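Local coordinates for zinc transport protein ZntB (Vibrio parahaemolyticus RIMD 2210633, PDB 3CK6) that probably imports zinc ions together with protons across the bacterial inner membrane, its cytoplasmic domain forming a funnel-shaped homopentamer, at residues D42-G45 with W46-N50; V52-A55 with T56-L60; P114-A117 with I118-R122; N217-T220 with R221-T225; E239-H242 with N243-K247. The protein carries 1 engineered substitution. All blocks are in the same frame, centred on the assembly; numbering follows the deposited sequence.

Contact 1: residues D42-G45 with W46-N50; sequences DIRG and WLEDN. Engineered in segment 42-45: G45 (natural residue Ser).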
loop_
_atom_site.group_PDB
_atom_site.type_symbol
_atom_site.label_atom_id
_atom_site.label_comp_id
_atom_site.label_asym_id
_atom_site.label_seq_id
_atom_site.Cartn_x
_atom_site.Cartn_y
_atom_site.Cartn_z
ATOM N N ASP E 42 -43.514 0.693 9.047
ATOM C CA ASP E 42 -44.186 0.483 7.755
ATOM C C ASP E 42 -43.276 0.424 6.513
ATOM O O ASP E 42 -43.737 0.026 5.434
ATOM C CB ASP E 42 -45.240 1.580 7.524
ATOM C CG ASP E 42 -46.460 1.480 8.462
ATOM O OD1 ASP E 42 -46.605 0.508 9.240
ATOM O OD2 ASP E 42 -47.287 2.415 8.409
ATOM N N ILE E 43 -42.013 0.844 6.639
ATOM C CA ILE E 43 -41.156 0.986 5.443
ATOM C C ILE E 43 -40.774 -0.351 4.797
ATOM O O ILE E 43 -40.824 -0.481 3.573
ATOM C CB ILE E 43 -39.907 1.893 5.668
ATOM C CG1 ILE E 43 -39.212 2.180 4.309
ATOM C CG2 ILE E 43 -38.981 1.303 6.731
ATOM C CD1 ILE E 43 -37.969 3.098 4.410
ATOM N N ARG E 44 -40.422 -1.344 5.608
ATOM C CA ARG E 44 -40.102 -2.659 5.065
ATOM C C ARG E 44 -41.240 -3.230 4.209
ATOM O O ARG E 44 -40.993 -3.804 3.143
ATOM C CB ARG E 44 -39.752 -3.661 6.176
ATOM C CG ARG E 44 -39.573 -5.084 5.652
ATOM C CD ARG E 44 -39.188 -6.045 6.763
ATOM N NE ARG E 44 -37.839 -5.800 7.262
ATOM C CZ ARG E 44 -36.726 -6.305 6.728
ATOM N NH1 ARG E 44 -35.550 -6.029 7.292
ATOM N NH2 ARG E 44 -36.788 -7.081 5.635
ATOM N N GLY E 45 -42.477 -3.103 4.692
ATOM C CA GLY E 45 -43.638 -3.645 3.979
ATOM C C GLY E 45 -43.805 -2.989 2.623
ATOM O O GLY E 45 -44.030 -3.663 1.600
ATOM N N TRP E 46 -43.689 -1.664 2.617
ATOM C CA TRP E 46 -43.767 -0.887 1.391
ATOM C C TRP E 46 -42.708 -1.315 0.374
ATOM O O TRP E 46 -43.027 -1.555 -0.793
ATOM C CB TRP E 46 -43.628 0.592 1.724
ATOM C CG TRP E 46 -43.767 1.509 0.578
ATOM C CD1 TRP E 46 -44.909 1.797 -0.122
ATOM C CD2 TRP E 46 -42.729 2.304 0.001
ATOM N NE1 TRP E 46 -44.633 2.716 -1.114
ATOM C CE2 TRP E 46 -43.304 3.040 -1.062
ATOM C CE3 TRP E 46 -41.362 2.457 0.272
ATOM C CZ2 TRP E 46 -42.566 3.934 -1.831
ATOM C CZ3 TRP E 46 -40.622 3.340 -0.504
ATOM C CH2 TRP E 46 -41.233 4.056 -1.560
ATOM N N LEU E 47 -41.462 -1.435 0.830
ATOM C CA LEU E 47 -40.343 -1.833 -0.047
ATOM C C LEU E 47 -40.557 -3.225 -0.660
ATOM O O LEU E 47 -40.377 -3.425 -1.871
ATOM C CB LEU E 47 -39.017 -1.773 0.729
ATOM C CG LEU E 47 -38.503 -0.361 1.053
ATOM C CD1 LEU E 47 -37.351 -0.409 2.021
ATOM C CD2 LEU E 47 -38.091 0.394 -0.212
ATOM N N GLU E 48 -40.971 -4.173 0.180
ATOM C CA GLU E 48 -41.258 -5.532 -0.282
ATOM C C GLU E 48 -42.504 -5.616 -1.170
ATOM O O GLU E 48 -42.491 -6.324 -2.182
ATOM C CB GLU E 48 -41.307 -6.518 0.888
ATOM C CG GLU E 48 -39.914 -6.720 1.491
ATOM C CD GLU E 48 -39.896 -7.592 2.745
ATOM O OE1 GLU E 48 -38.813 -7.684 3.363
ATOM O OE2 GLU E 48 -40.940 -8.165 3.111
ATOM N N ASP E 49 -43.554 -4.872 -0.821
ATOM C CA ASP E 49 -44.739 -4.773 -1.683
ATOM C C ASP E 49 -44.365 -4.290 -3.086
ATOM O O ASP E 49 -44.987 -4.687 -4.074
ATOM C CB ASP E 49 -45.781 -3.820 -1.077
ATOM C CG ASP E 49 -46.646 -4.475 0.010
ATOM O OD1 ASP E 49 -46.615 -5.720 0.213
ATOM O OD2 ASP E 49 -47.375 -3.713 0.676
ATOM N N ASN E 50 -43.333 -3.452 -3.146
ATOM C CA ASN E 50 -42.805 -2.884 -4.375
ATOM C C ASN E 50 -41.696 -3.748 -4.976
ATOM O O ASN E 50 -40.960 -3.314 -5.878
ATOM C CB ASN E 50 -42.332 -1.444 -4.119
ATOM C CG ASN E 50 -43.458 -0.436 -4.263
ATOM O OD1 ASN E 50 -43.883 -0.138 -5.374
ATOM N ND2 ASN E 50 -43.951 0.088 -3.141
#

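Contact 2: residues V52-A55 with T56-L60; sequences VPRA and TVDHL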
loop_
_atom_site.group_PDB
_atom_site.type_symbol
_atom_site.label_atom_id
_atom_site.label_comp_id
_atom_site.label_asym_id
_atom_site.label_seq_id
_atom_site.Cartn_x
_atom_site.Cartn_y
_atom_site.Cartn_z
ATOM N N VAL E 52 -38.811 -4.985 -3.904
ATOM C CA VAL E 52 -37.392 -4.912 -3.563
ATOM C C VAL E 52 -37.071 -6.234 -2.859
ATOM O O VAL E 52 -37.797 -6.622 -1.944
ATOM C CB VAL E 52 -37.052 -3.721 -2.625
ATOM C CG1 VAL E 52 -35.537 -3.668 -2.343
ATOM C CG2 VAL E 52 -37.550 -2.401 -3.242
ATOM N N PRO E 53 -36.013 -6.944 -3.296
ATOM C CA PRO E 53 -35.711 -8.222 -2.645
ATOM C C PRO E 53 -35.416 -8.082 -1.152
ATOM O O PRO E 53 -34.813 -7.096 -0.712
ATOM C CB PRO E 53 -34.486 -8.737 -3.420
ATOM C CG PRO E 53 -34.603 -8.053 -4.769
ATOM C CD PRO E 53 -35.070 -6.667 -4.397
ATOM N N ARG E 54 -35.870 -9.088 -0.410
ATOM C CA ARG E 54 -35.757 -9.185 1.040
ATOM C C ARG E 54 -34.379 -8.850 1.609
ATOM O O ARG E 54 -34.287 -8.086 2.565
ATOM C CB ARG E 54 -36.170 -10.591 1.484
ATOM C CG ARG E 54 -35.894 -10.937 2.935
ATOM C CD ARG E 54 -37.048 -10.506 3.824
ATOM N NE ARG E 54 -37.478 -11.580 4.721
ATOM C CZ ARG E 54 -38.520 -12.381 4.487
ATOM N NH1 ARG E 54 -38.832 -13.331 5.364
ATOM N NH2 ARG E 54 -39.252 -12.235 3.382
ATOM N N ALA E 55 -33.329 -9.433 1.033
ATOM C CA ALA E 55 -31.967 -9.252 1.542
ATOM C C ALA E 55 -31.426 -7.835 1.312
ATOM O O ALA E 55 -30.639 -7.317 2.123
ATOM C CB ALA E 55 -31.033 -10.290 0.949
ATOM N N THR E 56 -31.872 -7.223 0.221
ATOM C CA THR E 56 -31.572 -5.824 -0.112
ATOM C C THR E 56 -32.261 -4.910 0.884
ATOM O O THR E 56 -31.635 -3.981 1.410
ATOM C CB THR E 56 -31.999 -5.479 -1.545
ATOM O OG1 THR E 56 -31.355 -6.376 -2.459
ATOM C CG2 THR E 56 -31.655 -4.047 -1.909
ATOM N N VAL E 57 -33.527 -5.199 1.180
ATOM C CA VAL E 57 -34.232 -4.497 2.248
ATOM C C VAL E 57 -33.494 -4.670 3.602
ATOM O O VAL E 57 -33.249 -3.680 4.303
ATOM C CB VAL E 57 -35.722 -4.939 2.355
ATOM C CG1 VAL E 57 -36.392 -4.259 3.531
ATOM C CG2 VAL E 57 -36.479 -4.595 1.060
ATOM N N ASP E 58 -33.142 -5.914 3.952
ATOM C CA ASP E 58 -32.370 -6.204 5.186
ATOM C C ASP E 58 -31.111 -5.344 5.239
ATOM O O ASP E 58 -30.789 -4.757 6.283
ATOM C CB ASP E 58 -31.924 -7.671 5.240
ATOM C CG ASP E 58 -33.070 -8.659 5.467
ATOM O OD1 ASP E 58 -34.225 -8.263 5.767
ATOM O OD2 ASP E 58 -32.792 -9.876 5.351
ATOM N N HIS E 59 -30.376 -5.274 4.124
ATOM C CA HIS E 59 -29.144 -4.486 4.136
ATOM C C HIS E 59 -29.439 -3.004 4.283
ATOM O O HIS E 59 -28.771 -2.304 5.067
ATOM C CB HIS E 59 -28.237 -4.753 2.929
ATOM C CG HIS E 59 -26.783 -4.459 3.195
ATOM N ND1 HIS E 59 -26.078 -3.489 2.511
ATOM C CD2 HIS E 59 -25.910 -5.006 4.071
ATOM C CE1 HIS E 59 -24.831 -3.458 2.950
ATOM N NE2 HIS E 59 -24.702 -4.375 3.891
ATOM N N LEU E 60 -30.465 -2.539 3.560
ATOM C CA LEU E 60 -30.880 -1.126 3.589
ATOM C C LEU E 60 -31.300 -0.646 4.979
ATOM O O LEU E 60 -31.013 0.485 5.361
ATOM C CB LEU E 60 -32.029 -0.876 2.608
ATOM C CG LEU E 60 -32.361 0.591 2.288
ATOM C CD1 LEU E 60 -31.338 1.202 1.332
ATOM C CD2 LEU E 60 -33.775 0.734 1.734
#

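Contact 3: residues P114-A117 with I118-R122; sequences PSRA and IMEIR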
loop_
_atom_site.group_PDB
_atom_site.type_symbol
_atom_site.label_atom_id
_atom_site.label_comp_id
_atom_site.label_asym_id
_atom_site.label_seq_id
_atom_site.Cartn_x
_atom_site.Cartn_y
_atom_site.Cartn_z
ATOM N N PRO E 114 -32.581 13.864 10.634
ATOM C CA PRO E 114 -32.465 14.806 9.516
ATOM C C PRO E 114 -31.034 15.212 9.141
ATOM O O PRO E 114 -30.170 15.343 10.005
ATOM C CB PRO E 114 -33.274 16.009 9.998
ATOM C CG PRO E 114 -34.289 15.411 10.932
ATOM C CD PRO E 114 -33.505 14.375 11.671
ATOM N N SER E 115 -30.821 15.351 7.833
ATOM C CA SER E 115 -29.590 15.869 7.238
ATOM C C SER E 115 -29.882 17.285 6.740
ATOM O O SER E 115 -30.864 17.500 6.022
ATOM C CB SER E 115 -29.175 14.943 6.087
ATOM O OG SER E 115 -28.523 15.633 5.007
ATOM N N ARG E 116 -29.036 18.242 7.115
ATOM C CA ARG E 116 -29.193 19.621 6.674
ATOM C C ARG E 116 -29.046 19.708 5.144
ATOM O O ARG E 116 -29.770 20.449 4.509
ATOM C CB ARG E 116 -28.211 20.559 7.388
ATOM C CG ARG E 116 -28.252 21.995 6.877
ATOM C CD ARG E 116 -29.060 22.943 7.767
ATOM N NE ARG E 116 -30.509 22.706 7.745
ATOM C CZ ARG E 116 -31.416 23.546 7.231
ATOM N NH1 ARG E 116 -31.042 24.690 6.664
ATOM N NH2 ARG E 116 -32.709 23.236 7.284
ATOM N N ALA E 117 -28.139 18.917 4.576
ATOM C CA ALA E 117 -27.947 18.844 3.103
ATOM C C ALA E 117 -29.238 18.523 2.330
ATOM O O ALA E 117 -29.571 19.165 1.321
ATOM C CB ALA E 117 -26.891 17.807 2.784
ATOM N N ILE E 118 -29.958 17.505 2.794
ATOM C CA ILE E 118 -31.225 17.133 2.174
ATOM C C ILE E 118 -32.370 18.138 2.455
ATOM O O ILE E 118 -33.165 18.416 1.567
ATOM C CB ILE E 118 -31.607 15.665 2.493
ATOM C CG1 ILE E 118 -30.579 14.724 1.829
ATOM C CG2 ILE E 118 -33.024 15.354 1.949
ATOM C CD1 ILE E 118 -30.672 13.282 2.256
HETATM N N MSE E 119 -32.427 18.702 3.665
HETATM C CA MSE E 119 -33.338 19.823 3.944
HETATM C C MSE E 119 -33.186 20.967 2.953
HETATM O O MSE E 119 -34.179 21.519 2.485
HETATM C CB MSE E 119 -33.122 20.396 5.359
HETATM C CG MSE E 119 -33.359 19.408 6.448
HETATM SE SE MSE E 119 -33.143 20.227 8.168
HETATM C CE MSE E 119 -32.298 18.738 9.052
ATOM N N GLU E 120 -31.942 21.328 2.649
ATOM C CA GLU E 120 -31.666 22.440 1.722
ATOM C C GLU E 120 -32.168 22.116 0.307
ATOM O O GLU E 120 -32.735 22.978 -0.364
ATOM C CB GLU E 120 -30.191 22.867 1.791
ATOM C CG GLU E 120 -29.943 23.629 3.135
ATOM C CD GLU E 120 -28.486 23.953 3.493
ATOM O OE1 GLU E 120 -27.555 23.768 2.675
ATOM O OE2 GLU E 120 -28.283 24.415 4.645
ATOM N N ILE E 121 -32.026 20.863 -0.109
ATOM C CA ILE E 121 -32.572 20.422 -1.407
ATOM C C ILE E 121 -34.093 20.462 -1.415
ATOM O O ILE E 121 -34.692 21.026 -2.327
ATOM C CB ILE E 121 -32.019 19.031 -1.824
ATOM C CG1 ILE E 121 -30.495 19.120 -2.048
ATOM C CG2 ILE E 121 -32.773 18.493 -3.054
ATOM C CD1 ILE E 121 -29.747 17.804 -1.889
ATOM N N ARG E 122 -34.703 19.902 -0.369
ATOM C CA ARG E 122 -36.154 19.976 -0.155
ATOM C C ARG E 122 -36.701 21.430 -0.158
ATOM O O ARG E 122 -37.742 21.710 -0.762
ATOM C CB ARG E 122 -36.521 19.231 1.134
ATOM C CG ARG E 122 -36.339 17.663 1.066
ATOM C CD ARG E 122 -36.432 17.073 2.486
ATOM N NE ARG E 122 -37.802 17.209 2.967
ATOM C CZ ARG E 122 -38.206 17.141 4.231
ATOM N NH1 ARG E 122 -37.343 16.922 5.215
ATOM N NH2 ARG E 122 -39.501 17.298 4.491
#

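Contact 4: residues N217-T220 with R221-T225; sequences NNIT and RINET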
loop_
_atom_site.group_PDB
_atom_site.type_symbol
_atom_site.label_atom_id
_atom_site.label_comp_id
_atom_site.label_asym_id
_atom_site.label_seq_id
_atom_site.Cartn_x
_atom_site.Cartn_y
_atom_site.Cartn_z
ATOM N N ASN E 217 -13.481 14.475 -6.502
ATOM C CA ASN E 217 -12.326 15.305 -6.159
ATOM C C ASN E 217 -12.536 15.998 -4.803
ATOM O O ASN E 217 -11.614 16.069 -3.982
ATOM C CB ASN E 217 -12.019 16.333 -7.236
ATOM C CG ASN E 217 -10.603 16.904 -7.103
ATOM O OD1 ASN E 217 -9.638 16.155 -6.964
ATOM N ND2 ASN E 217 -10.481 18.229 -7.154
ATOM N N ASN E 218 -13.746 16.504 -4.573
ATOM C CA ASN E 218 -14.065 17.104 -3.264
ATOM C C ASN E 218 -13.944 16.165 -2.064
ATOM O O ASN E 218 -13.424 16.569 -1.020
ATOM C CB ASN E 218 -15.437 17.788 -3.284
ATOM C CG ASN E 218 -15.425 19.071 -4.109
ATOM O OD1 ASN E 218 -14.382 19.683 -4.265
ATOM N ND2 ASN E 218 -16.574 19.452 -4.676
ATOM N N ILE E 219 -14.451 14.938 -2.183
ATOM C CA ILE E 219 -14.346 13.979 -1.055
ATOM C C ILE E 219 -12.870 13.576 -0.844
ATOM O O ILE E 219 -12.430 13.454 0.280
ATOM C CB ILE E 219 -15.281 12.741 -1.186
ATOM C CG1 ILE E 219 -15.213 11.847 0.081
ATOM C CG2 ILE E 219 -14.969 11.936 -2.415
ATOM C CD1 ILE E 219 -15.919 12.461 1.283
ATOM N N THR E 220 -12.117 13.438 -1.942
ATOM C CA THR E 220 -10.680 13.138 -1.870
ATOM C C THR E 220 -9.962 14.265 -1.133
ATOM O O THR E 220 -9.191 13.999 -0.210
ATOM C CB THR E 220 -10.082 12.938 -3.271
ATOM O OG1 THR E 220 -10.806 11.898 -3.926
ATOM C CG2 THR E 220 -8.588 12.559 -3.209
ATOM N N ARG E 221 -10.248 15.512 -1.521
ATOM C CA ARG E 221 -9.712 16.685 -0.807
ATOM C C ARG E 221 -10.034 16.641 0.693
ATOM O O ARG E 221 -9.151 16.891 1.532
ATOM C CB ARG E 221 -10.204 17.999 -1.420
ATOM C CG ARG E 221 -9.845 19.257 -0.536
ATOM C CD ARG E 221 -10.380 20.549 -1.240
ATOM N NE ARG E 221 -11.827 20.482 -1.446
ATOM C CZ ARG E 221 -12.745 20.555 -0.479
ATOM N NH1 ARG E 221 -14.031 20.462 -0.788
ATOM N NH2 ARG E 221 -12.391 20.712 0.795
ATOM N N ILE E 222 -11.295 16.336 1.030
ATOM C CA ILE E 222 -11.693 16.179 2.440
ATOM C C ILE E 222 -10.806 15.179 3.188
ATOM O O ILE E 222 -10.266 15.512 4.272
ATOM C CB ILE E 222 -13.216 15.881 2.587
ATOM C CG1 ILE E 222 -14.026 17.104 2.095
ATOM C CG2 ILE E 222 -13.578 15.411 4.037
ATOM C CD1 ILE E 222 -15.542 16.890 2.017
ATOM N N ASN E 223 -10.629 13.986 2.617
ATOM C CA ASN E 223 -9.778 12.945 3.216
ATOM C C ASN E 223 -8.339 13.410 3.425
ATOM O O ASN E 223 -7.767 13.172 4.481
ATOM C CB ASN E 223 -9.802 11.644 2.398
ATOM C CG ASN E 223 -10.952 10.742 2.783
ATOM O OD1 ASN E 223 -10.951 10.151 3.856
ATOM N ND2 ASN E 223 -11.961 10.652 1.922
ATOM N N GLU E 224 -7.772 14.093 2.441
ATOM C CA GLU E 224 -6.428 14.651 2.584
ATOM C C GLU E 224 -6.324 15.720 3.659
ATOM O O GLU E 224 -5.322 15.796 4.340
ATOM C CB GLU E 224 -5.897 15.185 1.263
ATOM C CG GLU E 224 -5.789 14.064 0.221
ATOM C CD GLU E 224 -5.505 14.541 -1.195
ATOM O OE1 GLU E 224 -5.694 15.747 -1.537
ATOM O OE2 GLU E 224 -5.093 13.661 -1.986
ATOM N N THR E 225 -7.357 16.547 3.783
ATOM C CA THR E 225 -7.406 17.592 4.800
ATOM C C THR E 225 -7.445 16.992 6.207
ATOM O O THR E 225 -6.728 17.453 7.112
ATOM C CB THR E 225 -8.602 18.536 4.570
ATOM O OG1 THR E 225 -8.297 19.379 3.465
ATOM C CG2 THR E 225 -8.790 19.441 5.787
HETATM O O HOH W 1 -11.551 19.912 -4.367
#

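Contact 5: residues E239-H242 with N243-K247; sequences EIKH and NRDEK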
loop_
_atom_site.group_PDB
_atom_site.type_symbol
_atom_site.label_atom_id
_atom_site.label_comp_id
_atom_site.label_asym_id
_atom_site.label_seq_id
_atom_site.Cartn_x
_atom_site.Cartn_y
_atom_site.Cartn_z
ATOM N N GLU E 239 5.049 19.270 20.442
ATOM C CA GLU E 239 5.309 20.613 20.980
ATOM C C GLU E 239 5.196 20.659 22.504
ATOM O O GLU E 239 6.105 21.146 23.193
ATOM C CB GLU E 239 4.344 21.632 20.371
ATOM C CG GLU E 239 4.988 22.646 19.460
ATOM C CD GLU E 239 4.071 23.818 19.142
ATOM O OE1 GLU E 239 3.116 23.642 18.351
ATOM O OE2 GLU E 239 4.315 24.921 19.672
ATOM N N ILE E 240 4.074 20.147 23.009
ATOM C CA ILE E 240 3.800 20.062 24.447
ATOM C C ILE E 240 4.849 19.228 25.181
ATOM O O ILE E 240 5.404 19.673 26.184
ATOM C CB ILE E 240 2.388 19.485 24.711
ATOM C CG1 ILE E 240 1.319 20.468 24.238
ATOM C CG2 ILE E 240 2.192 19.142 26.215
ATOM C CD1 ILE E 240 -0.064 19.862 24.110
ATOM N N LYS E 241 5.119 18.030 24.668
ATOM C CA LYS E 241 6.043 17.089 25.299
ATOM C C LYS E 241 7.440 17.690 25.452
ATOM O O LYS E 241 8.057 17.587 26.521
ATOM C CB LYS E 241 6.099 15.795 24.488
ATOM C CG LYS E 241 5.966 14.514 25.307
ATOM C CD LYS E 241 7.325 13.914 25.675
ATOM C CE LYS E 241 7.213 12.425 26.041
ATOM N NZ LYS E 241 6.942 11.544 24.846
ATOM N N HIS E 242 7.912 18.336 24.387
ATOM C CA HIS E 242 9.196 19.032 24.370
ATOM C C HIS E 242 9.219 20.184 25.381
ATOM O O HIS E 242 10.127 20.274 26.207
ATOM C CB HIS E 242 9.483 19.552 22.956
ATOM C CG HIS E 242 10.929 19.840 22.692
ATOM N ND1 HIS E 242 11.461 21.112 22.754
ATOM C CD2 HIS E 242 11.952 19.022 22.347
ATOM C CE1 HIS E 242 12.748 21.065 22.462
ATOM N NE2 HIS E 242 13.072 19.809 22.211
ATOM N N ASN E 243 8.204 21.041 25.321
ATOM C CA ASN E 243 8.052 22.184 26.224
ATOM C C ASN E 243 8.017 21.786 27.710
ATOM O O ASN E 243 8.531 22.510 28.568
ATOM C CB ASN E 243 6.790 22.968 25.830
ATOM C CG ASN E 243 6.581 24.226 26.657
ATOM O OD1 ASN E 243 6.060 24.169 27.770
ATOM N ND2 ASN E 243 6.950 25.373 26.096
ATOM N N ARG E 244 7.431 20.624 27.990
ATOM C CA ARG E 244 7.181 20.168 29.353
ATOM C C ARG E 244 8.452 19.721 30.069
ATOM O O ARG E 244 8.745 20.194 31.171
ATOM C CB ARG E 244 6.141 19.042 29.354
ATOM C CG ARG E 244 5.187 19.092 30.526
ATOM C CD ARG E 244 3.791 18.690 30.090
ATOM N NE ARG E 244 2.799 19.662 30.546
ATOM C CZ ARG E 244 1.511 19.651 30.210
ATOM N NH1 ARG E 244 1.020 18.703 29.418
ATOM N NH2 ARG E 244 0.702 20.592 30.683
ATOM N N ASP E 245 9.211 18.822 29.446
ATOM C CA ASP E 245 10.457 18.347 30.058
ATOM C C ASP E 245 11.729 19.110 29.639
ATOM O O ASP E 245 12.830 18.729 30.033
ATOM C CB ASP E 245 10.620 16.825 29.905
ATOM C CG ASP E 245 10.478 16.353 28.469
ATOM O OD1 ASP E 245 11.174 16.890 27.577
ATOM O OD2 ASP E 245 9.678 15.423 28.239
ATOM N N GLU E 246 11.580 20.177 28.854
ATOM C CA GLU E 246 12.684 21.122 28.641
ATOM C C GLU E 246 12.687 22.190 29.739
ATOM O O GLU E 246 13.748 22.631 30.185
ATOM C CB GLU E 246 12.615 21.787 27.259
ATOM C CG GLU E 246 13.112 20.922 26.088
ATOM C CD GLU E 246 14.627 20.741 26.052
ATOM O OE1 GLU E 246 15.084 19.656 25.632
ATOM O OE2 GLU E 246 15.361 21.678 26.435
ATOM N N LYS E 247 11.490 22.595 30.163
ATOM C CA LYS E 247 11.316 23.642 31.173
ATOM C C LYS E 247 10.493 23.104 32.338
ATOM O O LYS E 247 9.343 22.699 32.159
ATOM C CB LYS E 247 10.617 24.870 30.571
ATOM C CG LYS E 247 11.235 25.408 29.275
ATOM C CD LYS E 247 10.171 26.058 28.388
ATOM C CE LYS E 247 10.790 26.779 27.189
ATOM N NZ LYS E 247 11.584 27.983 27.594
#

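Contact 1: residues D42-G45 with W46-N50
Four successive i to i+4 backbone bonds join D42-G45 to W46-N50, from W46 N to D42 O through to D49 N to G45 O, the last spanning 2.7 Å. They make this short helix 43-49, which lies against the mixed sheet of the cytoplasmic domain. G45, an engineered residue, contributes its backbone to that ladder. Along the buried side I43 and L47 lie next to each other and point the same way, I43 CG1 reaching L47 CD1 at 3.9 Å; with W46 they pack on strand 106-111. On the side facing helix 54-60 R44 and E48 form a salt bridge one turn apart. The guanidinium offers an N-H at its edge: R44 NH2 lies 3.1 Å from E48 OE1, and although the oxygen is close to the guanidinium plane, the carboxylate is turned 72° from it. R44 extends with CG opposite its backbone N (chi1 173°) and bends at chi3, while NH2 also pairs with D58 of the next helix, so two carboxylates share one nitrogen. W46 NE1 bonds E26 O. At the C-terminal end N50 folds back, and its ND2 and backbone N approach W46 O from opposite faces of that carbonyl, each at 3.0 Å.

Contact 2: residues V52-A55 with T56-L60
The carboxylate of D58 and the guanidinium of R54, one turn apart on helix 54-60, are inclined 73° to each other and approach without pairing. R54 CG and CD come nearest, CG lying 4.1 Å from D58 OD2, while R54 NE remains 4.8 Å from D58 OD1. Bends at chi2 and chi3 carry the arginine's charged end off this line, and D58 OD1 instead takes R44 of the preceding helix in a salt bridge. The third flat group, the imidazole of H59, takes no part across the segments; it stacks on F214 of a neighbouring subunit and also meets the ring of H70. P53 occupies the N-cap position, where its carbonyl begins the helical ladder by accepting V57 N at 3.0 Å. Further bonds run from D58 N to R54 O and from H59 N to A55 O. Just before the helix, V52 turns inward and rests a methyl against the first turn: V52 CG1 is 3.7 Å from V57 CG2 and 3.9 Å from T56 CG2. With V57 chi1 at 176°, CG2 stands beside its own backbone N, where it meets this methyl. V52 and T56 also pack on strand 96-103. The chemistry is therefore divided: V52 and T56 seat the start of the helix on the sheet, while V57, with D58, faces helix 43-49, and D58 would probably be stabilised as a carboxylate by R44.

Contact 3: residues P114-A117 with I118-R122
An N-terminal helix cap joins P114-A117 to I118-R122, with S115 as the N-cap residue. The hydroxyl oxygen of S115 accepts I118 N at 3.2 Å and 166°, satisfying an amide of the first turn, while S115 O receives M119 N at 3.1 Å. E120 N to R116 O continues the ladder, and I121 N to A117 O adds a weak bond. The helix so begun, 116-126, follows strand 106-111 and packs on both the sheet of the cytoplasmic domain and helix 134-161: I118 touches W33 and H35 of strand 32-37, whereas I121 touches L137 and Q140. R116 is the hub of a polar group on the side next to K148 of helix 134-161. Bends at chi2 and chi3 bring its guanidinium back over the next turn. There it meets M119, present as selenomethionine, whose selenium is modelled at the guanidinium edge, though how closely it approaches is doubtful; the two side chains cross nearly at right angles. R116 NH1 forms a salt bridge to E120 OE2 at 3.4 Å, although guanidinium and carboxylate planes are 83° apart. E120 OE2 is also paired with K148 NZ, so positive groups from two helices converge on one carboxylate oxygen.

Contact 4: residues N217-T220 with R221-T225
Regular i to i+4 backbone bonds carry helix 209-246 from N217-T220 into R221-T225, beginning with R221 N to N217 O at 2.9 Å and ending with E224 N to T220 O at 3.0 Å. N218 and R221 lie alongside each other, their amide and guanidinium planes 63° apart. N218 OD1 is at the guanidinium edge but 3.6 Å from R221 NH1; a water makes the polar link, donating to N218 OD1 at 2.8 Å and accepting from R221 NE at 3.0 Å. N218 ND2 hydrogen-bonds E143 OE1. The backbone oxygen of N218 lies over one face of the same guanidinium, toward the rim. A bend at chi3 (59°) turns the arginine back along the helix, where NH1 also forms a salt bridge with D150. The next carbonyl, I219 O, accepts twice from N223, one turn on: straight from its backbone N, and from ND2 at 3.3 Å, which comes from above the carbonyl plane at a bent 136°. N223 ND2 additionally bonds I187 O. T220 CG2 runs beside the E224 carboxylate. This part of the long helix lies among helix 134-161, touched by N218 and I222, helix 173-199, touched by I219 and N223, and a neighbouring subunit, whose R66 forms a salt bridge with E224 and a hydrogen bond with N217.

Contact 5: residues E239-H242 with N243-K247
This is a surface contact within the last turns of helix 209-246, its centre about 41 Å from the centre of the chain, and one side-chain pair gives it its character: a CH-pi contact between H242 and E246. E246 CG sits over one face of the imidazole, 3.8 Å from the ring centroid and 20° off its normal, displaced toward the rim. The bend at chi2 (-73°) takes the carboxylate on past the CE1-NE2 rim, its plane 19° from that of the ring, while E246 OE1 stays 4.0 Å from H242 NE2. On another side of the helix I240 and R244 run alongside, with I240 CG2 coming 3.4 Å from R244 NH1. The D245 carboxylate turns back toward the K241 carbonyl, both of them acceptors. The backbone ladder frays here. N243 N to E239 O is a sound bond at 3.0 Å, but D245 N to K241 O stretches to 3.4 Å and E246 N to H242 O is strongly bent, both weak. Loop residues V165, N166 and Y171 of the same chain border E239, I240 and N243. Two neighbouring subunits flank the helix end: H173, on helix 173-199 of one, meets the H242 ring edge-to-face, while H242 of the other packs on R244.

Overall arrangement
All five contacts are local and run in series along the chain; none closes a long loop, nests within another or crosses one. Contacts 1 and 2 come first, on consecutive short helices that pack on the sheet, their centres 10 Å apart and joined directly by R44 and D58 and probably by a backbone bond from V52 N to L47 O; contact 2 also reaches the second subunit. Contact 3 begins the helix after strand 106-111, about 12 Å from contact 2 between nearest atoms. Contacts 4 and 5 share helix 209-246, with centres 33 Å apart, and both touch the third subunit. The series thus leads from the sheet-covering helices to the long helix that meets neighbouring subunits, where contact 5 lies 61 Å from contact 1 between centres.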